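PDB 4R12: putative uncharacterized protein from Dictyostelium purpureum, which probably serves as an essential subunit of gamma-secretase, the complex that cleaves membrane proteins such as Notch receptors and the amyloid precursor protein within the membrane. Local coordinates for residues Ser110-Lys115 with Leu380-Ser385; Glu271-Val276 with Phe484-Phe489; Leu342-Ala347 with Ser353-Leu358. All coordinates share one frame; numbering follows the deposited sequence.

In the fold
From the N terminus, the first segment reached is 110-115, in a loop of the small lobe. It pairs with 380-385 of the large lobe, so contact 1 closes a loop of 264 intervening residues and joins the two lobes. Within that loop begins contact 2, from 271-276 to 484-489, which ends beyond it; contacts 1 and 2 therefore cross along the chain. They also touch in space, through Ser384 and Glu271, with centres about 14 Å apart. Contact 3 is local, folding helix 352-362 back on strand 339-347, and falls within both larger loops. His345 on its strand meets Pro381 of contact 1, whereas contact 2 stays about 12 Å from contact 3 at the nearest atoms.

Contact 1 (Ser110-Lys115 with Leu380-Ser385); sequences SRYPNK and LPPSSS
Pro382 rests its ring against both the Tyr112 side chain and the Pro113 carbonyl, joining a loop of the nicastrin small lobe to a loop of the aminopeptidase-like large lobe. The small-lobe loop is probably the part of the lid that reaches over the large lobe in this family. Pro382 CG does most of the touching: it lies 3.6 Å from Tyr112 CE1, approaching the phenol ring obliquely, and 3.5 Å from the carbonyl oxygen Pro113 O. A water bridges the far end of the phenol, accepting from Tyr112 OH at 2.7 Å and donating to Leu380 O at 2.9 Å, so the hydroxyl is tied to the facing loop although it does not bond to it directly.

Several features hold the tyrosine in place. Its CG stands anti to the backbone N (chi1 -173°), which carries the ring out toward Leu380 and Pro382, and Lys115 CG covers one face, 3.7 Å above the ring centre. Trp127 adds an edge-to-face partner. Residues Tyr112 to Lys115 form a type II beta turn, with Pro113 and Asn114 at its corners and Lys115 N bonded to Tyr112 O. Asn114 OD1 reaches on to Gly274 N in a weak hydrogen bond. Across the contact, Leu380 is anchored through its N to Tyr120 OH, while Ser383 OG donates to Pro381 O at 3.0 Å, bracing the chain around Pro382. Ahead of the beta turn, an ST turn fixes the approach to Tyr112: Tyr112 N donates to Ser110 OG at 3.1 Å, with an N-H...O angle of 148°.

Contact 2 (Glu271-Val276 with Phe484-Phe489); sequences ERWGYV and FYSSVF
Trp273 meets Tyr485 and Ser486 from a loop that runs from strand 262-268 of the large lobe's alpha/beta fold into helix 276-287; the segment probably runs into the counterpart of the DYIGS motif of animal nicastrins, which would begin at Gly274. At the start of the segment, the Glu271 side chain leaves its backbone away from the other loop; its OE1 bonds to Ser278 OG and Ser384 OG. Arg272 follows, its backbone N bonded to Asp222 and its guanidinium group to Ser237.

Trp273 then swings its indole across to the other loop, CG being anti to the carbonyl carbon (chi1 -56°). NE1 of the five-membered ring makes the closest approach, 3.5 Å from Tyr485 CE1, arriving at the edge of the phenol ring and in its plane. The two ring planes are inclined at 73°, and the six-membered part of the indole adds a contact of 3.7 Å between Trp273 CZ2 and Tyr485 CE1. Trp273 CD1 lies 3.9 Å from Ser486 OG, which itself donates to Ser487 O. The indole N-H is spent on a water 2.9 Å from NE1, which also accepts from Ser486 N, so one water joins the two loops. Tyr485 is steadied from its own side by Ser487 N, 3.3 Å above the ring centre, and by a hydrogen bond from OH to Glu574. Phe572 also packs edge-to-face with the indole.

Beyond the tryptophan, Gly274 takes a positive phi (90°) that turns the chain toward the helix. Tyr275 occupies the N-cap position before Val276, and its N is bonded to Glu271 O at 3.0 Å.

Contact 3 (Leu342-Ala347 with Ser353-Leu358); sequences LYLHTA and SVTDIL
Leu344 and Thr346 on the strand meet Thr355 and Leu358 on the helix through methyl groups. The flat groups of the strand lie elsewhere. His345 directs its side chain away from the helix, where NE2 hydrogen-bonds to His403 O and Thr401 OG1; Pro381 touches the imidazole, and Leu380 packs on the His345 CB and backbone. The Tyr343 ring likewise stays clear of the helix and packs on Lys373 and Thr401 of the neighbouring strands.

On the helix-facing side, Leu344 packs its CD1 chiefly on Thr355 and its CD2 on Leu358. CD1 lies 3.7 Å from Thr355 CG2, the two side chains running past each other in opposite senses, while CD2 is 3.7 Å from Leu358 CD1. With CG of Leu344 anti to the carbonyl carbon (chi1 -62°), the methyls extend toward Thr355 and Leu358.

The pair belongs to a beta-alpha-beta crossover of the large lobe, in which strand 339-347, helix 352-362 and strand 370-374 follow in order and the two strands pair in parallel. Strand and helix segments run nearly antiparallel, at 166°, with their axes 10.6 Å apart, consistent with the short connection between them. Phe372 of the second strand touches both Leu344 and Leu358, and Ile400 of strand 397-401 does the same, so the two leucines share one apolar layer beneath the helix. Phe437 of helix 427-441 also touches Leu358.

Nearer the connecting loop, the Thr346 and Thr355 side chains cross at about a right angle, Thr346 CG2 lying 3.7 Å from Thr355 CG2, and Thr355 OG1 is turned back toward the start of the helix, weakly bonded to Thr351 O and Ser352 O.

Contact 1 (Ser110-Lys115 with Leu380-Ser385)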
loop_
_atom_site.group_PDB
_atom_site.type_symbol
_atom_site.label_atom_id
_atom_site.label_comp_id
_atom_site.label_asym_id
_atom_site.label_seq_id
_atom_site.Cartn_x
_atom_site.Cartn_y
_atom_site.Cartn_z
ATOM N N SER A 110 3.560 -8.982 -10.453
ATOM C CA SER A 110 3.013 -9.366 -11.759
ATOM C C SER A 110 3.492 -8.457 -12.905
ATOM O O SER A 110 3.813 -7.292 -12.677
ATOM C CB SER A 110 1.482 -9.346 -11.691
ATOM O OG SER A 110 0.905 -9.449 -12.976
ATOM N N ARG A 111 3.513 -8.989 -14.131
ATOM C CA ARG A 111 3.842 -8.193 -15.321
ATOM C C ARG A 111 2.773 -7.140 -15.616
ATOM O O ARG A 111 3.045 -6.122 -16.257
ATOM C CB ARG A 111 4.009 -9.092 -16.555
ATOM C CG ARG A 111 5.120 -10.145 -16.476
ATOM C CD ARG A 111 6.446 -9.603 -16.998
ATOM N NE ARG A 111 7.497 -10.619 -17.074
ATOM C CZ ARG A 111 7.838 -11.284 -18.180
ATOM N NH1 ARG A 111 7.206 -11.063 -19.322
ATOM N NH2 ARG A 111 8.810 -12.188 -18.140
ATOM N N TYR A 112 1.548 -7.416 -15.183
ATOM C CA TYR A 112 0.447 -6.461 -15.289
ATOM C C TYR A 112 -0.374 -6.599 -14.013
ATOM O O TYR A 112 -1.305 -7.398 -13.946
ATOM C CB TYR A 112 -0.387 -6.726 -16.561
ATOM C CG TYR A 112 -1.481 -5.720 -16.908
ATOM C CD1 TYR A 112 -2.215 -5.066 -15.917
ATOM C CD2 TYR A 112 -1.797 -5.447 -18.235
ATOM C CE1 TYR A 112 -3.217 -4.175 -16.232
ATOM C CE2 TYR A 112 -2.799 -4.544 -18.564
ATOM C CZ TYR A 112 -3.511 -3.918 -17.558
ATOM O OH TYR A 112 -4.516 -3.027 -17.873
ATOM N N PRO A 113 -0.011 -5.824 -12.973
ATOM C CA PRO A 113 -0.714 -5.895 -11.684
ATOM C C PRO A 113 -2.217 -5.658 -11.825
ATOM O O PRO A 113 -2.628 -4.713 -12.511
ATOM C CB PRO A 113 -0.058 -4.766 -10.858
ATOM C CG PRO A 113 1.308 -4.608 -11.466
ATOM C CD PRO A 113 1.088 -4.844 -12.959
ATOM N N ASN A 114 -3.011 -6.527 -11.215
ATOM C CA ASN A 114 -4.463 -6.400 -11.191
ATOM C C ASN A 114 -5.132 -6.447 -12.546
ATOM O O ASN A 114 -6.249 -5.959 -12.682
ATOM C CB ASN A 114 -4.861 -5.095 -10.506
ATOM C CG ASN A 114 -4.744 -5.172 -9.018
ATOM O OD1 ASN A 114 -5.241 -6.106 -8.401
ATOM N ND2 ASN A 114 -4.080 -4.192 -8.427
ATOM N N LYS A 115 -4.447 -7.010 -13.542
ATOM C CA LYS A 115 -4.935 -6.998 -14.926
ATOM C C LYS A 115 -6.415 -7.348 -15.049
ATOM O O LYS A 115 -7.191 -6.608 -15.664
ATOM C CB LYS A 115 -4.127 -7.970 -15.792
ATOM C CG LYS A 115 -4.564 -7.951 -17.258
ATOM C CD LYS A 115 -4.458 -9.324 -17.900
ATOM C CE LYS A 115 -3.062 -9.615 -18.410
ATOM N NZ LYS A 115 -2.984 -11.009 -18.959
ATOM N N LEU A 380 -5.183 2.853 -20.332
ATOM C CA LEU A 380 -4.732 3.342 -19.031
ATOM C C LEU A 380 -3.896 2.274 -18.326
ATOM O O LEU A 380 -4.123 1.085 -18.525
ATOM C CB LEU A 380 -5.916 3.715 -18.139
ATOM C CG LEU A 380 -6.725 4.984 -18.387
ATOM C CD1 LEU A 380 -7.629 5.162 -17.200
ATOM C CD2 LEU A 380 -5.830 6.217 -18.556
ATOM N N PRO A 381 -2.914 2.698 -17.515
ATOM C CA PRO A 381 -2.170 1.752 -16.677
ATOM C C PRO A 381 -3.041 1.312 -15.511
ATOM O O PRO A 381 -4.065 1.949 -15.281
ATOM C CB PRO A 381 -0.976 2.578 -16.189
ATOM C CG PRO A 381 -1.498 3.986 -16.137
ATOM C CD PRO A 381 -2.475 4.089 -17.312
ATOM N N PRO A 382 -2.658 0.235 -14.805
ATOM C CA PRO A 382 -3.424 -0.167 -13.622
ATOM C C PRO A 382 -3.611 1.008 -12.673
ATOM O O PRO A 382 -2.625 1.605 -12.243
ATOM C CB PRO A 382 -2.549 -1.248 -12.974
ATOM C CG PRO A 382 -1.679 -1.748 -14.054
ATOM C CD PRO A 382 -1.463 -0.603 -15.009
ATOM N N SER A 383 -4.858 1.358 -12.387
ATOM C CA SER A 383 -5.143 2.549 -11.599
ATOM C C SER A 383 -6.537 2.482 -11.009
ATOM O O SER A 383 -7.425 1.827 -11.561
ATOM C CB SER A 383 -5.011 3.814 -12.456
ATOM O OG SER A 383 -5.841 3.729 -13.601
ATOM N N SER A 384 -6.711 3.168 -9.887
ATOM C CA SER A 384 -7.980 3.220 -9.174
ATOM C C SER A 384 -9.077 3.900 -9.981
ATOM O O SER A 384 -10.272 3.670 -9.735
ATOM C CB SER A 384 -7.791 3.943 -7.837
ATOM O OG SER A 384 -6.969 3.164 -6.985
ATOM N N SER A 385 -8.671 4.760 -10.917
ATOM C CA SER A 385 -9.611 5.424 -11.816
ATOM C C SER A 385 -10.404 4.411 -12.637
ATOM O O SER A 385 -11.531 4.673 -13.048
ATOM C CB SER A 385 -8.879 6.381 -12.758
ATOM O OG SER A 385 -8.367 7.498 -12.055
HETATM O O HOH W 1 -3.592 -1.473 -19.819
#

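Contact 2 (Glu271-Val276 with Phe484-Phe489)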
loop_
_atom_site.group_PDB
_atom_site.type_symbol
_atom_site.label_atom_id
_atom_site.label_comp_id
_atom_site.label_asym_id
_atom_site.label_seq_id
_atom_site.Cartn_x
_atom_site.Cartn_y
_atom_site.Cartn_z
ATOM N N GLU A 271 -6.148 -1.447 -2.671
ATOM C CA GLU A 271 -6.245 -1.359 -4.120
ATOM C C GLU A 271 -5.340 -2.355 -4.825
ATOM O O GLU A 271 -5.648 -2.789 -5.935
ATOM C CB GLU A 271 -5.896 0.059 -4.599
ATOM C CG GLU A 271 -6.882 1.082 -4.131
ATOM C CD GLU A 271 -8.255 0.904 -4.774
ATOM O OE1 GLU A 271 -8.449 1.358 -5.914
ATOM O OE2 GLU A 271 -9.132 0.302 -4.138
ATOM N N ARG A 272 -4.218 -2.715 -4.198
ATOM C CA ARG A 272 -3.285 -3.637 -4.851
ATOM C C ARG A 272 -3.865 -5.040 -4.916
ATOM O O ARG A 272 -3.274 -5.932 -5.518
ATOM C CB ARG A 272 -1.937 -3.684 -4.133
ATOM C CG ARG A 272 -1.290 -2.339 -3.880
ATOM C CD ARG A 272 -1.376 -1.471 -5.066
ATOM N NE ARG A 272 -0.737 -0.155 -4.909
ATOM C CZ ARG A 272 -0.631 0.684 -5.933
ATOM N NH1 ARG A 272 -1.131 0.314 -7.115
ATOM N NH2 ARG A 272 -0.040 1.860 -5.800
ATOM N N TRP A 273 -5.024 -5.238 -4.292
ATOM C CA TRP A 273 -5.634 -6.560 -4.247
ATOM C C TRP A 273 -7.002 -6.516 -4.924
ATOM O O TRP A 273 -8.022 -6.908 -4.347
ATOM C CB TRP A 273 -5.716 -7.046 -2.798
ATOM C CG TRP A 273 -4.361 -7.048 -2.156
ATOM C CD1 TRP A 273 -3.828 -6.068 -1.359
ATOM C CD2 TRP A 273 -3.338 -8.042 -2.307
ATOM N NE1 TRP A 273 -2.546 -6.404 -0.991
ATOM C CE2 TRP A 273 -2.222 -7.607 -1.560
ATOM C CE3 TRP A 273 -3.258 -9.255 -3.001
ATOM C CZ2 TRP A 273 -1.044 -8.347 -1.484
ATOM C CZ3 TRP A 273 -2.089 -9.989 -2.919
ATOM C CH2 TRP A 273 -0.998 -9.534 -2.166
ATOM N N GLY A 274 -7.005 -6.015 -6.154
ATOM C CA GLY A 274 -8.205 -5.991 -6.973
ATOM C C GLY A 274 -9.065 -4.749 -6.829
ATOM O O GLY A 274 -10.287 -4.827 -6.982
ATOM N N TYR A 275 -8.438 -3.614 -6.499
ATOM C CA TYR A 275 -9.142 -2.335 -6.379
ATOM C C TYR A 275 -10.332 -2.360 -5.427
ATOM O O TYR A 275 -11.329 -1.704 -5.696
ATOM C CB TYR A 275 -9.644 -1.871 -7.762
ATOM C CG TYR A 275 -8.588 -1.859 -8.835
ATOM C CD1 TYR A 275 -7.556 -0.931 -8.799
ATOM C CD2 TYR A 275 -8.616 -2.771 -9.889
ATOM C CE1 TYR A 275 -6.581 -0.908 -9.764
ATOM C CE2 TYR A 275 -7.636 -2.750 -10.877
ATOM C CZ TYR A 275 -6.622 -1.806 -10.801
ATOM O OH TYR A 275 -5.633 -1.755 -11.752
ATOM N N VAL A 276 -10.260 -3.096 -4.322
ATOM C CA VAL A 276 -11.484 -3.291 -3.556
ATOM C C VAL A 276 -11.910 -2.053 -2.777
ATOM O O VAL A 276 -13.097 -1.894 -2.481
ATOM C CB VAL A 276 -11.378 -4.485 -2.597
ATOM C CG1 VAL A 276 -11.127 -5.766 -3.397
ATOM C CG2 VAL A 276 -10.298 -4.271 -1.570
ATOM N N PHE A 484 2.902 -0.448 4.118
ATOM C CA PHE A 484 1.525 -0.079 3.786
ATOM C C PHE A 484 0.725 -1.223 3.155
ATOM O O PHE A 484 -0.324 -1.001 2.546
ATOM C CB PHE A 484 1.533 1.149 2.854
ATOM C CG PHE A 484 2.138 2.371 3.503
ATOM C CD1 PHE A 484 1.359 3.195 4.305
ATOM C CD2 PHE A 484 3.482 2.676 3.340
ATOM C CE1 PHE A 484 1.908 4.317 4.932
ATOM C CE2 PHE A 484 4.035 3.798 3.965
ATOM C CZ PHE A 484 3.235 4.613 4.759
ATOM N N TYR A 485 1.205 -2.450 3.319
ATOM C CA TYR A 485 0.374 -3.598 2.945
ATOM C C TYR A 485 -0.918 -3.502 3.757
ATOM O O TYR A 485 -0.881 -3.211 4.949
ATOM C CB TYR A 485 1.113 -4.908 3.208
ATOM C CG TYR A 485 0.209 -6.120 3.222
ATOM C CD1 TYR A 485 -0.552 -6.454 2.110
ATOM C CD2 TYR A 485 0.149 -6.948 4.341
ATOM C CE1 TYR A 485 -1.373 -7.582 2.117
ATOM C CE2 TYR A 485 -0.666 -8.079 4.359
ATOM C CZ TYR A 485 -1.427 -8.381 3.243
ATOM O OH TYR A 485 -2.232 -9.488 3.243
ATOM N N SER A 486 -2.061 -3.699 3.107
ATOM C CA SER A 486 -3.353 -3.477 3.750
ATOM C C SER A 486 -3.620 -4.412 4.932
ATOM O O SER A 486 -4.388 -4.073 5.831
ATOM C CB SER A 486 -4.489 -3.642 2.724
ATOM O OG SER A 486 -4.575 -4.992 2.303
ATOM N N SER A 487 -2.991 -5.584 4.914
ATOM C CA SER A 487 -3.286 -6.645 5.886
ATOM C C SER A 487 -4.758 -7.054 5.759
ATOM O O SER A 487 -5.343 -6.963 4.664
ATOM C CB SER A 487 -2.931 -6.197 7.325
ATOM O OG SER A 487 -3.113 -7.239 8.256
ATOM N N VAL A 488 -5.355 -7.531 6.848
ATOM C CA VAL A 488 -6.687 -8.120 6.765
ATOM C C VAL A 488 -7.793 -7.173 7.212
ATOM O O VAL A 488 -7.596 -6.308 8.071
ATOM C CB VAL A 488 -6.772 -9.430 7.582
ATOM C CG1 VAL A 488 -5.858 -10.475 6.963
ATOM C CG2 VAL A 488 -6.416 -9.198 9.048
ATOM N N PHE A 489 -8.965 -7.346 6.609
ATOM C CA PHE A 489 -10.075 -6.444 6.839
ATOM C C PHE A 489 -10.591 -6.489 8.269
ATOM O O PHE A 489 -10.916 -5.455 8.848
ATOM C CB PHE A 489 -11.228 -6.750 5.887
ATOM C CG PHE A 489 -12.445 -5.916 6.142
ATOM C CD1 PHE A 489 -12.514 -4.615 5.672
ATOM C CD2 PHE A 489 -13.511 -6.420 6.879
ATOM C CE1 PHE A 489 -13.630 -3.829 5.922
ATOM C CE2 PHE A 489 -14.635 -5.646 7.129
ATOM C CZ PHE A 489 -14.699 -4.351 6.653
HETATM O O HOH W 2 -1.675 -3.844 -0.007
#

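Contact 3 (Leu342-Ala347 with Ser353-Leu358)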
loop_
_atom_site.group_PDB
_atom_site.type_symbol
_atom_site.label_atom_id
_atom_site.label_comp_id
_atom_site.label_asym_id
_atom_site.label_seq_id
_atom_site.Cartn_x
_atom_site.Cartn_y
_atom_site.Cartn_z
ATOM N N LEU A 342 6.643 13.977 -15.845
ATOM C CA LEU A 342 5.530 13.156 -15.390
ATOM C C LEU A 342 4.586 13.001 -16.558
ATOM O O LEU A 342 4.510 13.878 -17.414
ATOM C CB LEU A 342 4.810 13.776 -14.184
ATOM C CG LEU A 342 5.599 13.785 -12.873
ATOM C CD1 LEU A 342 4.819 14.551 -11.771
ATOM C CD2 LEU A 342 5.941 12.355 -12.397
ATOM N N TYR A 343 3.859 11.893 -16.584
ATOM C CA TYR A 343 3.057 11.529 -17.745
ATOM C C TYR A 343 1.579 11.561 -17.409
ATOM O O TYR A 343 1.166 11.155 -16.331
ATOM C CB TYR A 343 3.477 10.151 -18.257
ATOM C CG TYR A 343 4.836 10.198 -18.906
ATOM C CD1 TYR A 343 5.998 10.040 -18.154
ATOM C CD2 TYR A 343 4.963 10.450 -20.269
ATOM C CE1 TYR A 343 7.257 10.112 -18.755
ATOM C CE2 TYR A 343 6.202 10.526 -20.872
ATOM C CZ TYR A 343 7.343 10.352 -20.113
ATOM O OH TYR A 343 8.571 10.422 -20.731
ATOM N N LEU A 344 0.792 12.092 -18.329
ATOM C CA LEU A 344 -0.635 12.253 -18.111
ATOM C C LEU A 344 -1.405 11.216 -18.913
ATOM O O LEU A 344 -1.409 11.259 -20.142
ATOM C CB LEU A 344 -1.079 13.673 -18.501
ATOM C CG LEU A 344 -0.411 14.779 -17.676
ATOM C CD1 LEU A 344 -0.937 16.144 -18.103
ATOM C CD2 LEU A 344 -0.612 14.568 -16.166
ATOM N N HIS A 345 -2.031 10.269 -18.219
ATOM C CA HIS A 345 -2.837 9.249 -18.880
ATOM C C HIS A 345 -4.295 9.605 -18.678
ATOM O O HIS A 345 -4.782 9.598 -17.554
ATOM C CB HIS A 345 -2.528 7.852 -18.312
ATOM C CG HIS A 345 -1.066 7.528 -18.300
ATOM N ND1 HIS A 345 -0.513 6.564 -19.112
ATOM C CD2 HIS A 345 -0.041 8.066 -17.597
ATOM C CE1 HIS A 345 0.792 6.509 -18.901
ATOM N NE2 HIS A 345 1.105 7.409 -17.988
ATOM N N THR A 346 -4.993 9.904 -19.767
ATOM C CA THR A 346 -6.317 10.498 -19.652
ATOM C C THR A 346 -7.418 9.564 -20.135
ATOM O O THR A 346 -7.186 8.690 -20.971
ATOM C CB THR A 346 -6.401 11.837 -20.443
ATOM O OG1 THR A 346 -6.084 11.608 -21.821
ATOM C CG2 THR A 346 -5.417 12.848 -19.880
ATOM N N ALA A 347 -8.616 9.752 -19.592
ATOM C CA ALA A 347 -9.787 9.016 -20.047
ATOM C C ALA A 347 -11.031 9.835 -19.743
ATOM O O ALA A 347 -10.954 10.870 -19.081
ATOM C CB ALA A 347 -9.854 7.642 -19.379
ATOM N N SER A 353 -8.976 20.269 -21.358
ATOM C CA SER A 353 -9.246 21.446 -20.523
ATOM C C SER A 353 -8.485 21.378 -19.212
ATOM O O SER A 353 -7.930 22.376 -18.742
ATOM C CB SER A 353 -10.737 21.575 -20.216
ATOM O OG SER A 353 -11.432 22.057 -21.344
ATOM N N VAL A 354 -8.490 20.183 -18.631
ATOM C CA VAL A 354 -7.835 19.909 -17.362
ATOM C C VAL A 354 -6.322 19.787 -17.513
ATOM O O VAL A 354 -5.583 20.426 -16.776
ATOM C CB VAL A 354 -8.410 18.630 -16.729
ATOM C CG1 VAL A 354 -7.722 18.305 -15.403
ATOM C CG2 VAL A 354 -9.921 18.787 -16.546
ATOM N N THR A 355 -5.845 19.001 -18.477
ATOM C CA THR A 355 -4.393 18.866 -18.639
ATOM C C THR A 355 -3.726 20.179 -19.082
ATOM O O THR A 355 -2.554 20.418 -18.756
ATOM C CB THR A 355 -4.016 17.756 -19.648
ATOM O OG1 THR A 355 -4.566 18.052 -20.931
ATOM C CG2 THR A 355 -4.517 16.377 -19.170
ATOM N N ASP A 356 -4.451 21.026 -19.811
ATOM C CA ASP A 356 -3.887 22.332 -20.183
ATOM C C ASP A 356 -3.511 23.137 -18.928
ATOM O O ASP A 356 -2.469 23.792 -18.892
ATOM C CB ASP A 356 -4.860 23.138 -21.055
ATOM C CG ASP A 356 -4.881 22.671 -22.518
ATOM O OD1 ASP A 356 -4.158 21.705 -22.874
ATOM O OD2 ASP A 356 -5.637 23.268 -23.308
ATOM N N ILE A 357 -4.341 23.065 -17.892
ATOM C CA ILE A 357 -4.063 23.796 -16.655
ATOM C C ILE A 357 -2.836 23.221 -15.940
ATOM O O ILE A 357 -1.993 23.968 -15.421
ATOM C CB ILE A 357 -5.293 23.785 -15.719
ATOM C CG1 ILE A 357 -6.454 24.515 -16.396
ATOM C CG2 ILE A 357 -4.968 24.453 -14.393
ATOM C CD1 ILE A 357 -7.813 24.089 -15.907
ATOM N N LEU A 358 -2.722 21.894 -15.930
ATOM C CA LEU A 358 -1.532 21.249 -15.372
ATOM C C LEU A 358 -0.252 21.715 -16.057
ATOM O O LEU A 358 0.714 22.055 -15.375
ATOM C CB LEU A 358 -1.629 19.721 -15.468
ATOM C CG LEU A 358 -2.227 18.962 -14.291
ATOM C CD1 LEU A 358 -2.322 17.491 -14.624
ATOM C CD2 LEU A 358 -1.377 19.154 -13.037
#